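Local coordinates for protein (l-alanine dehydrogenase) (Phormidium lapideum, PDB 1PJC) that catalyses the NAD-dependent, reversible oxidative deamination of L-alanine to pyruvate and ammonia, at residues V33-Q38 against A53-V58; D63-E68 against D82-D87; V119-R124 against D334-K339. All blocks are in the same frame, centred on the assembly; numbering follows the deposited sequence.

Contact 1 of 3, residues V33-Q38 against A53-V58; sequences VFIETQ and AGAQVV
With CG of Phe34 anti to its carbonyl carbon and beside the backbone N (chi1 -50°), the ring lies alongside Gln56, whose chain bends at chi2. The two side chains point the same way. The Gln56 amide is turned only 26° from the ring plane, and Phe34 CE2 lies 3.6 Å from Gln56 CG. Val58 CG1 sits at the ring's edge, near its plane, and 3.8 Å from Phe34 CB. Arg67 makes a cation-pi contact with this ring, and Gln56 OE1 is held weakly by Thr32. On the opposite face of the sheet, Ile35 CG2 touches Ala55 CB at 3.7 Å. Between the parallel strands, Gln56 N gives a nearly straight bond of 2.8 Å to Val33 O, and Ile35 N returns one to Gln56 O. Val58 N reaches Ile35 O from above the carbonyl plane. This is the closing pairing of a beta-alpha-beta unit made by strand 32-36, helix 47-53 and strand 56-58. Within the chain, strand 56-58 is the edge of the N-terminal domain sheet. Helix 47-53 covers the Ile35 and Val57 face through Tyr50 and Val51, while helix 61-65 packs on Val58. A Schellman motif at Gly54 ends helix 47-53. At the far end Val58 O is gripped twice, by Thr37 N at 2.8 Å and by Thr37 OG1 at 2.9 Å. The hydroxyl sits beside its own backbone N (chi1 -40°) and approaches above the carbonyl plane. A valine in place of Thr37 would probably leave Val58 O with the backbone N-H as its one donor from this segment and the strand end less firmly fixed. The extended chain of Glu36 ends at Lys7, whose N its OE1 accepts.

Contact 2 of 3, residues D63-E68 against D82-D87; sequences DAWSRE and DLMQKD
From Trp65 to Glu68 and from Leu83 to Asp87 the two backbones run almost in the same direction, 10° apart, with CA atoms 5.9 Å apart at Trp65 and Leu83. No hydrogen bond joins them directly. The contact is carried by the indole of Trp65. Leu83 lays its CB over one face of the five-membered ring, a CH-pi contact with CB 3.9 Å from the ring centroid. The two side chains cross at about a right angle, and Leu83 CG and CD2 also lie near Trp65 CD1. Met84 lies alongside the indole, its CG 4.1 Å from Trp65 CZ3. Its extended chain goes on to Gln105 and Leu106 of helix 100-109. The ring nitrogen is tied to Glu80, which should fix the rotation of the indole. Gln85 adds its CG, 3.8 Å from Trp65 O. Past the end of helix 61-65, Arg67 folds back. Its NE bonds to Asp63 O at 2.9 Å, with that oxygen in the guanidinium plane, and its NH1 forms a salt bridge with Glu2. Gln88 reaches both segments, giving NE2 to Arg67 O and taking Gln85 N on OE1. The direct chemistry is therefore apolar, and Gln88 supplies polar links to both the helix end and the loop.

Contact 3 of 3, residues V119-R124 against D334-K339; sequences VELPNR and DDALAK
The carboxylate of Glu120 faces Lys339, whose NZ stands above the carboxylate plane, 4.0 Å from Glu120 OE1. This is a long salt bridge made over a face of the group. Glu120 reaches it with a fully extended chain, CG trans to the backbone N (chi1 161°). Lys339 has to bend twice, at chi2 and chi4. At this length the pair is probably weak, with Lys339 exposed to solvent. The firmer contact lies at Ala336. Its CB touches Val119 CG1 at 3.8 Å and Leu121 CD2 at 3.9 Å, the two hydrophobic chains coming from the loop. Two CA-H...O contacts run in opposite senses: Val119 CA meets Ala336 O at 3.4 Å, and Ala336 CA meets Glu120 O at 3.3 Å. Val119 CG2 also reaches Leu337, which in turn packs on Tyr319 and Leu323 of helix 305-326. The helix start is marked by Asp334 at the N-cap. Its OD1 takes weak bonds from Ala336 N and Leu337 N, and OD2 is paired with Lys322. On the other segment a type I beta turn from Leu121 to Arg124 reverses the loop. The side chain of Glu120 is about 13 Å from bound NAD. The contact packs a loop after strand 112-115 against helix 335-340, just before strand 341-344 joins that strand antiparallel. The C-terminal part of the chain thus returns to complete the sheet of the N-terminal, Rossmann-like domain.

How the contacts relate
Contacts 1 and 2 are neighbours within the N-terminal domain. They touch directly, helix 61-65 following strand 56-58, with Val58 CB 3.5 Å from Asp63 CB, and Arg67 lies on the Phe34 ring. Contact 3 stands apart, its centre about 30 Å from that of contact 1 and about 26 Å from that of contact 2. All three are partly buried. Backbone hydrogen bonds carry contact 1 alone, as befits two paired strands. Contact 2, a helix end against a loop, rests on an aromatic face. Contact 3, a loop against a helix start, combines aliphatic side chains round an alanine with a long ion pair. It alone joins segments far apart in sequence.

Contact 1 of 3, residues V33-Q38 against A53-V58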
loop_
_atom_site.group_PDB
_atom_site.type_symbol
_atom_site.label_atom_id
_atom_site.label_comp_id
_atom_site.label_asym_id
_atom_site.label_seq_id
_atom_site.Cartn_x
_atom_site.Cartn_y
_atom_site.Cartn_z
ATOM N N VAL A 33 14.160 26.786 35.784
ATOM C CA VAL A 33 15.234 26.408 34.915
ATOM C C VAL A 33 16.082 27.535 34.436
ATOM O O VAL A 33 15.588 28.557 33.976
ATOM C CB VAL A 33 14.667 25.698 33.690
ATOM C CG1 VAL A 33 15.777 25.168 32.824
ATOM C CG2 VAL A 33 13.660 24.577 34.126
ATOM N N PHE A 34 17.380 27.325 34.491
ATOM C CA PHE A 34 18.318 28.339 34.078
ATOM C C PHE A 34 19.099 27.841 32.916
ATOM O O PHE A 34 19.710 26.769 32.971
ATOM C CB PHE A 34 19.232 28.681 35.232
ATOM C CG PHE A 34 18.492 28.977 36.483
ATOM C CD1 PHE A 34 17.950 27.935 37.242
ATOM C CD2 PHE A 34 18.199 30.287 36.830
ATOM C CE1 PHE A 34 17.188 28.183 38.334
ATOM C CE2 PHE A 34 17.447 30.545 37.936
ATOM C CZ PHE A 34 16.931 29.476 38.699
ATOM N N ILE A 35 19.056 28.604 31.841
ATOM C CA ILE A 35 19.747 28.237 30.625
ATOM C C ILE A 35 20.706 29.304 30.126
ATOM O O ILE A 35 20.385 30.495 30.074
ATOM C CB ILE A 35 18.740 27.796 29.466
ATOM C CG1 ILE A 35 19.347 28.057 28.091
ATOM C CG2 ILE A 35 17.450 28.532 29.583
ATOM C CD1 ILE A 35 18.817 27.182 27.047
ATOM N N GLU A 36 21.888 28.861 29.740
ATOM C CA GLU A 36 22.869 29.756 29.215
ATOM C C GLU A 36 22.428 30.284 27.874
ATOM O O GLU A 36 21.918 29.567 27.015
ATOM C CB GLU A 36 24.211 29.046 29.083
ATOM C CG GLU A 36 25.288 29.888 28.511
ATOM C CD GLU A 36 26.573 29.109 28.306
ATOM O OE1 GLU A 36 26.629 27.929 28.708
ATOM O OE2 GLU A 36 27.503 29.659 27.687
ATOM N N THR A 37 22.647 31.559 27.707
ATOM C CA THR A 37 22.334 32.237 26.487
ATOM C C THR A 37 22.900 31.507 25.299
ATOM O O THR A 37 24.106 31.136 25.287
ATOM C CB THR A 37 23.044 33.595 26.479
ATOM O OG1 THR A 37 22.970 34.169 27.779
ATOM C CG2 THR A 37 22.430 34.481 25.490
ATOM N N GLN A 38 22.109 31.405 24.243
ATOM C CA GLN A 38 22.589 30.780 23.018
ATOM C C GLN A 38 22.728 29.283 23.168
ATOM O O GLN A 38 23.163 28.641 22.268
ATOM C CB GLN A 38 23.969 31.365 22.603
ATOM C CG GLN A 38 23.991 32.861 22.199
ATOM C CD GLN A 38 22.605 33.412 21.784
ATOM O OE1 GLN A 38 22.255 33.408 20.602
ATOM N NE2 GLN A 38 21.874 33.981 22.745
ATOM N N ALA A 53 8.897 30.081 27.605
ATOM C CA ALA A 53 8.612 28.829 28.247
ATOM C C ALA A 53 8.696 28.906 29.764
ATOM O O ALA A 53 8.181 28.040 30.475
ATOM C CB ALA A 53 9.503 27.757 27.698
ATOM N N GLY A 54 9.351 29.934 30.271
ATOM C CA GLY A 54 9.444 30.107 31.717
ATOM C C GLY A 54 10.860 29.977 32.200
ATOM O O GLY A 54 11.128 29.936 33.409
ATOM N N ALA A 55 11.771 29.873 31.245
ATOM C CA ALA A 55 13.161 29.728 31.577
ATOM C C ALA A 55 13.715 31.041 31.977
ATOM O O ALA A 55 13.296 32.063 31.465
ATOM C CB ALA A 55 13.950 29.206 30.372
ATOM N N GLN A 56 14.729 30.999 32.831
ATOM C CA GLN A 56 15.520 32.166 33.158
ATOM C C GLN A 56 16.771 31.965 32.306
ATOM O O GLN A 56 17.405 30.905 32.344
ATOM C CB GLN A 56 15.890 32.185 34.642
ATOM C CG GLN A 56 14.926 31.414 35.504
ATOM C CD GLN A 56 14.455 32.208 36.675
ATOM O OE1 GLN A 56 13.598 31.766 37.431
ATOM N NE2 GLN A 56 15.028 33.395 36.848
ATOM N N VAL A 57 17.063 32.931 31.462
ATOM C CA VAL A 57 18.223 32.835 30.613
ATOM C C VAL A 57 19.435 33.456 31.308
ATOM O O VAL A 57 19.462 34.653 31.566
ATOM C CB VAL A 57 17.994 33.537 29.269
ATOM C CG1 VAL A 57 19.340 33.733 28.525
ATOM C CG2 VAL A 57 16.999 32.724 28.403
ATOM N N VAL A 58 20.433 32.631 31.608
ATOM C CA VAL A 58 21.644 33.112 32.252
ATOM C C VAL A 58 22.789 33.389 31.260
ATOM O O VAL A 58 22.982 32.664 30.278
ATOM C CB VAL A 58 22.112 32.192 33.355
ATOM C CG1 VAL A 58 20.984 31.989 34.396
ATOM C CG2 VAL A 58 22.603 30.865 32.760
#

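Contact 2 of 3, residues D63-E68 against D82-D87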
loop_
_atom_site.group_PDB
_atom_site.type_symbol
_atom_site.label_atom_id
_atom_site.label_comp_id
_atom_site.label_asym_id
_atom_site.label_seq_id
_atom_site.Cartn_x
_atom_site.Cartn_y
_atom_site.Cartn_z
ATOM N N ASP A 63 26.848 30.140 35.710
ATOM C CA ASP A 63 25.475 30.319 36.208
ATOM C C ASP A 63 24.607 29.112 35.952
ATOM O O ASP A 63 23.664 28.843 36.698
ATOM C CB ASP A 63 24.822 31.529 35.542
ATOM C CG ASP A 63 25.550 32.797 35.815
ATOM O OD1 ASP A 63 25.738 33.143 37.014
ATOM O OD2 ASP A 63 25.872 33.484 34.828
ATOM N N ALA A 64 24.898 28.409 34.861
ATOM C CA ALA A 64 24.135 27.241 34.497
ATOM C C ALA A 64 24.630 26.005 35.226
ATOM O O ALA A 64 23.813 25.146 35.632
ATOM C CB ALA A 64 24.175 27.044 32.996
ATOM N N TRP A 65 25.957 25.923 35.433
ATOM C CA TRP A 65 26.539 24.777 36.121
ATOM C C TRP A 65 26.327 24.760 37.630
ATOM O O TRP A 65 26.500 23.721 38.294
ATOM C CB TRP A 65 27.986 24.749 35.870
ATOM C CG TRP A 65 28.329 23.953 34.769
ATOM C CD1 TRP A 65 28.685 24.401 33.529
ATOM C CD2 TRP A 65 28.446 22.513 34.732
ATOM N NE1 TRP A 65 29.031 23.343 32.731
ATOM C CE2 TRP A 65 28.862 22.171 33.434
ATOM C CE3 TRP A 65 28.202 21.486 35.661
ATOM C CZ2 TRP A 65 29.095 20.851 33.048
ATOM C CZ3 TRP A 65 28.410 20.181 35.269
ATOM C CH2 TRP A 65 28.862 19.874 33.971
ATOM N N SER A 66 25.985 25.921 38.163
ATOM C CA SER A 66 25.806 26.115 39.600
ATOM C C SER A 66 24.514 25.572 40.197
ATOM O O SER A 66 24.217 25.815 41.367
ATOM C CB SER A 66 25.894 27.601 39.890
ATOM O OG SER A 66 25.704 28.347 38.688
ATOM N N ARG A 67 23.757 24.827 39.415
ATOM C CA ARG A 67 22.481 24.325 39.894
ATOM C C ARG A 67 22.538 22.956 40.479
ATOM O O ARG A 67 23.511 22.227 40.288
ATOM C CB ARG A 67 21.441 24.410 38.799
ATOM C CG ARG A 67 21.451 25.746 38.093
ATOM C CD ARG A 67 21.183 26.848 39.074
ATOM N NE ARG A 67 21.520 28.148 38.520
ATOM C CZ ARG A 67 21.085 29.310 39.003
ATOM N NH1 ARG A 67 20.281 29.336 40.057
ATOM N NH2 ARG A 67 21.443 30.451 38.415
ATOM N N GLU A 68 21.485 22.606 41.210
ATOM C CA GLU A 68 21.404 21.322 41.898
ATOM C C GLU A 68 21.318 20.199 40.941
ATOM O O GLU A 68 21.596 19.055 41.295
ATOM C CB GLU A 68 20.200 21.288 42.815
ATOM C CG GLU A 68 19.809 22.632 43.299
ATOM C CD GLU A 68 18.519 22.578 44.022
ATOM O OE1 GLU A 68 17.776 23.578 44.001
ATOM O OE2 GLU A 68 18.193 21.470 44.530
ATOM N N ASP A 82 36.110 22.718 36.569
ATOM C CA ASP A 82 36.036 23.646 37.680
ATOM C C ASP A 82 34.646 24.176 37.987
ATOM O O ASP A 82 34.411 24.722 39.069
ATOM C CB ASP A 82 37.012 24.793 37.464
ATOM C CG ASP A 82 38.398 24.498 38.056
ATOM O OD1 ASP A 82 39.202 23.791 37.389
ATOM O OD2 ASP A 82 38.669 24.943 39.204
ATOM N N LEU A 83 33.722 23.996 37.041
ATOM C CA LEU A 83 32.330 24.465 37.186
ATOM C C LEU A 83 31.454 23.494 37.995
ATOM O O LEU A 83 30.436 23.875 38.553
ATOM C CB LEU A 83 31.716 24.679 35.810
ATOM C CG LEU A 83 31.918 26.017 35.105
ATOM C CD1 LEU A 83 32.845 26.874 35.836
ATOM C CD2 LEU A 83 32.364 25.851 33.664
ATOM N N MET A 84 31.857 22.243 38.032
ATOM C CA MET A 84 31.107 21.232 38.747
ATOM C C MET A 84 31.075 21.510 40.268
ATOM O O MET A 84 31.992 22.140 40.814
ATOM C CB MET A 84 31.721 19.859 38.484
ATOM C CG MET A 84 32.013 19.535 37.018
ATOM S SD MET A 84 32.598 17.787 36.847
ATOM C CE MET A 84 33.076 17.744 35.114
ATOM N N GLN A 85 30.029 20.990 40.937
ATOM C CA GLN A 85 29.790 21.154 42.389
ATOM C C GLN A 85 29.603 19.821 43.132
ATOM O O GLN A 85 29.067 18.861 42.596
ATOM C CB GLN A 85 28.546 22.005 42.639
ATOM C CG GLN A 85 28.243 22.979 41.538
ATOM C CD GLN A 85 28.859 24.334 41.786
ATOM O OE1 GLN A 85 29.614 24.864 40.950
ATOM N NE2 GLN A 85 28.524 24.923 42.921
ATOM N N LYS A 86 29.969 19.813 44.402
ATOM C CA LYS A 86 29.919 18.611 45.220
ATOM C C LYS A 86 28.627 17.847 45.229
ATOM O O LYS A 86 28.633 16.612 45.147
ATOM C CB LYS A 86 30.386 18.875 46.666
ATOM C CG LYS A 86 30.064 17.705 47.616
ATOM C CD LYS A 86 30.730 17.831 48.998
ATOM C CE LYS A 86 30.960 16.427 49.639
ATOM N NZ LYS A 86 30.249 16.252 50.965
ATOM N N ASP A 87 27.518 18.531 45.414
ATOM C CA ASP A 87 26.270 17.781 45.522
ATOM C C ASP A 87 25.288 17.797 44.343
ATOM O O ASP A 87 24.121 17.421 44.495
ATOM C CB ASP A 87 25.578 18.043 46.862
ATOM C CG ASP A 87 26.459 17.682 48.056
ATOM O OD1 ASP A 87 26.724 16.460 48.267
ATOM O OD2 ASP A 87 26.865 18.626 48.793
#

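Contact 3 of 3, residues V119-R124 against D334-K339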
loop_
_atom_site.group_PDB
_atom_site.type_symbol
_atom_site.label_atom_id
_atom_site.label_comp_id
_atom_site.label_asym_id
_atom_site.label_seq_id
_atom_site.Cartn_x
_atom_site.Cartn_y
_atom_site.Cartn_z
ATOM N N VAL A 119 20.835 3.946 31.742
ATOM C CA VAL A 119 19.453 3.794 32.166
ATOM C C VAL A 119 18.910 2.608 31.296
ATOM O O VAL A 119 18.936 2.640 30.042
ATOM C CB VAL A 119 18.630 5.058 31.891
ATOM C CG1 VAL A 119 17.100 4.792 32.102
ATOM C CG2 VAL A 119 19.136 6.235 32.745
ATOM N N GLU A 120 18.485 1.546 31.977
ATOM C CA GLU A 120 18.107 0.344 31.301
ATOM C C GLU A 120 16.878 -0.310 31.858
ATOM O O GLU A 120 16.665 -0.370 33.072
ATOM C CB GLU A 120 19.302 -0.610 31.331
ATOM C CG GLU A 120 19.024 -2.079 31.086
ATOM C CD GLU A 120 20.284 -2.934 31.257
ATOM O OE1 GLU A 120 20.151 -4.166 31.425
ATOM O OE2 GLU A 120 21.406 -2.378 31.186
ATOM N N LEU A 121 16.055 -0.819 30.966
ATOM C CA LEU A 121 14.833 -1.474 31.396
ATOM C C LEU A 121 15.064 -2.976 31.671
ATOM O O LEU A 121 16.110 -3.521 31.299
ATOM C CB LEU A 121 13.758 -1.286 30.347
ATOM C CG LEU A 121 13.548 0.167 29.923
ATOM C CD1 LEU A 121 12.535 0.251 28.803
ATOM C CD2 LEU A 121 13.107 1.001 31.097
ATOM N N PRO A 122 14.094 -3.632 32.330
ATOM C CA PRO A 122 14.198 -5.083 32.622
ATOM C C PRO A 122 14.324 -5.771 31.268
ATOM O O PRO A 122 15.035 -6.768 31.090
ATOM C CB PRO A 122 12.837 -5.406 33.254
ATOM C CG PRO A 122 12.308 -4.081 33.729
ATOM C CD PRO A 122 12.784 -3.091 32.727
ATOM N N ASN A 123 13.651 -5.148 30.314
ATOM C CA ASN A 123 13.676 -5.468 28.905
ATOM C C ASN A 123 15.132 -5.673 28.471
ATOM O O ASN A 123 15.405 -6.280 27.424
ATOM C CB ASN A 123 13.175 -4.193 28.188
ATOM C CG ASN A 123 12.211 -4.477 27.083
ATOM O OD1 ASN A 123 12.402 -5.410 26.308
ATOM N ND2 ASN A 123 11.202 -3.615 26.938
ATOM N N ARG A 124 16.045 -5.073 29.245
ATOM C CA ARG A 124 17.490 -5.015 28.951
ATOM C C ARG A 124 17.749 -3.952 27.851
ATOM O O ARG A 124 18.884 -3.749 27.376
ATOM C CB ARG A 124 18.073 -6.381 28.617
ATOM C CG ARG A 124 18.729 -7.045 29.823
ATOM C CD ARG A 124 19.506 -8.289 29.424
ATOM N NE ARG A 124 20.941 -8.180 29.736
ATOM C CZ ARG A 124 21.829 -9.171 29.570
ATOM N NH1 ARG A 124 21.442 -10.360 29.081
ATOM N NH2 ARG A 124 23.117 -8.964 29.872
ATOM N N ASP A 334 12.888 4.107 41.033
ATOM C CA ASP A 334 13.112 3.742 39.632
ATOM C C ASP A 334 14.314 2.871 39.432
ATOM O O ASP A 334 15.449 3.306 39.623
ATOM C CB ASP A 334 13.236 4.982 38.751
ATOM C CG ASP A 334 12.808 4.713 37.302
ATOM O OD1 ASP A 334 13.209 3.670 36.737
ATOM O OD2 ASP A 334 12.042 5.521 36.746
ATOM N N ASP A 335 14.067 1.627 39.029
ATOM C CA ASP A 335 15.119 0.665 38.799
ATOM C C ASP A 335 15.960 1.033 37.609
ATOM O O ASP A 335 17.158 0.807 37.614
ATOM C CB ASP A 335 14.522 -0.711 38.564
ATOM C CG ASP A 335 14.195 -1.413 39.837
ATOM O OD1 ASP A 335 14.164 -2.663 39.830
ATOM O OD2 ASP A 335 14.009 -0.716 40.871
ATOM N N ALA A 336 15.316 1.597 36.579
ATOM C CA ALA A 336 16.010 1.993 35.336
ATOM C C ALA A 336 16.946 3.142 35.634
ATOM O O ALA A 336 18.092 3.165 35.181
ATOM C CB ALA A 336 15.004 2.393 34.227
ATOM N N LEU A 337 16.466 4.066 36.455
ATOM C CA LEU A 337 17.237 5.214 36.904
ATOM C C LEU A 337 18.387 4.755 37.784
ATOM O O LEU A 337 19.504 5.246 37.686
ATOM C CB LEU A 337 16.334 6.145 37.713
ATOM C CG LEU A 337 15.982 7.459 37.031
ATOM C CD1 LEU A 337 15.633 8.579 38.003
ATOM C CD2 LEU A 337 17.081 7.871 36.101
ATOM N N ALA A 338 18.083 3.834 38.680
ATOM C CA ALA A 338 19.073 3.269 39.565
ATOM C C ALA A 338 20.220 2.670 38.720
ATOM O O ALA A 338 21.386 2.710 39.122
ATOM C CB ALA A 338 18.427 2.198 40.433
ATOM N N LYS A 339 19.880 2.156 37.533
ATOM C CA LYS A 339 20.872 1.553 36.623
ATOM C C LYS A 339 21.688 2.594 35.853
ATOM O O LYS A 339 22.801 2.313 35.387
ATOM C CB LYS A 339 20.208 0.559 35.673
ATOM C CG LYS A 339 19.652 -0.694 36.373
ATOM C CD LYS A 339 20.464 -1.956 36.062
ATOM C CE LYS A 339 19.593 -3.226 36.313
ATOM N NZ LYS A 339 19.879 -4.384 35.369
#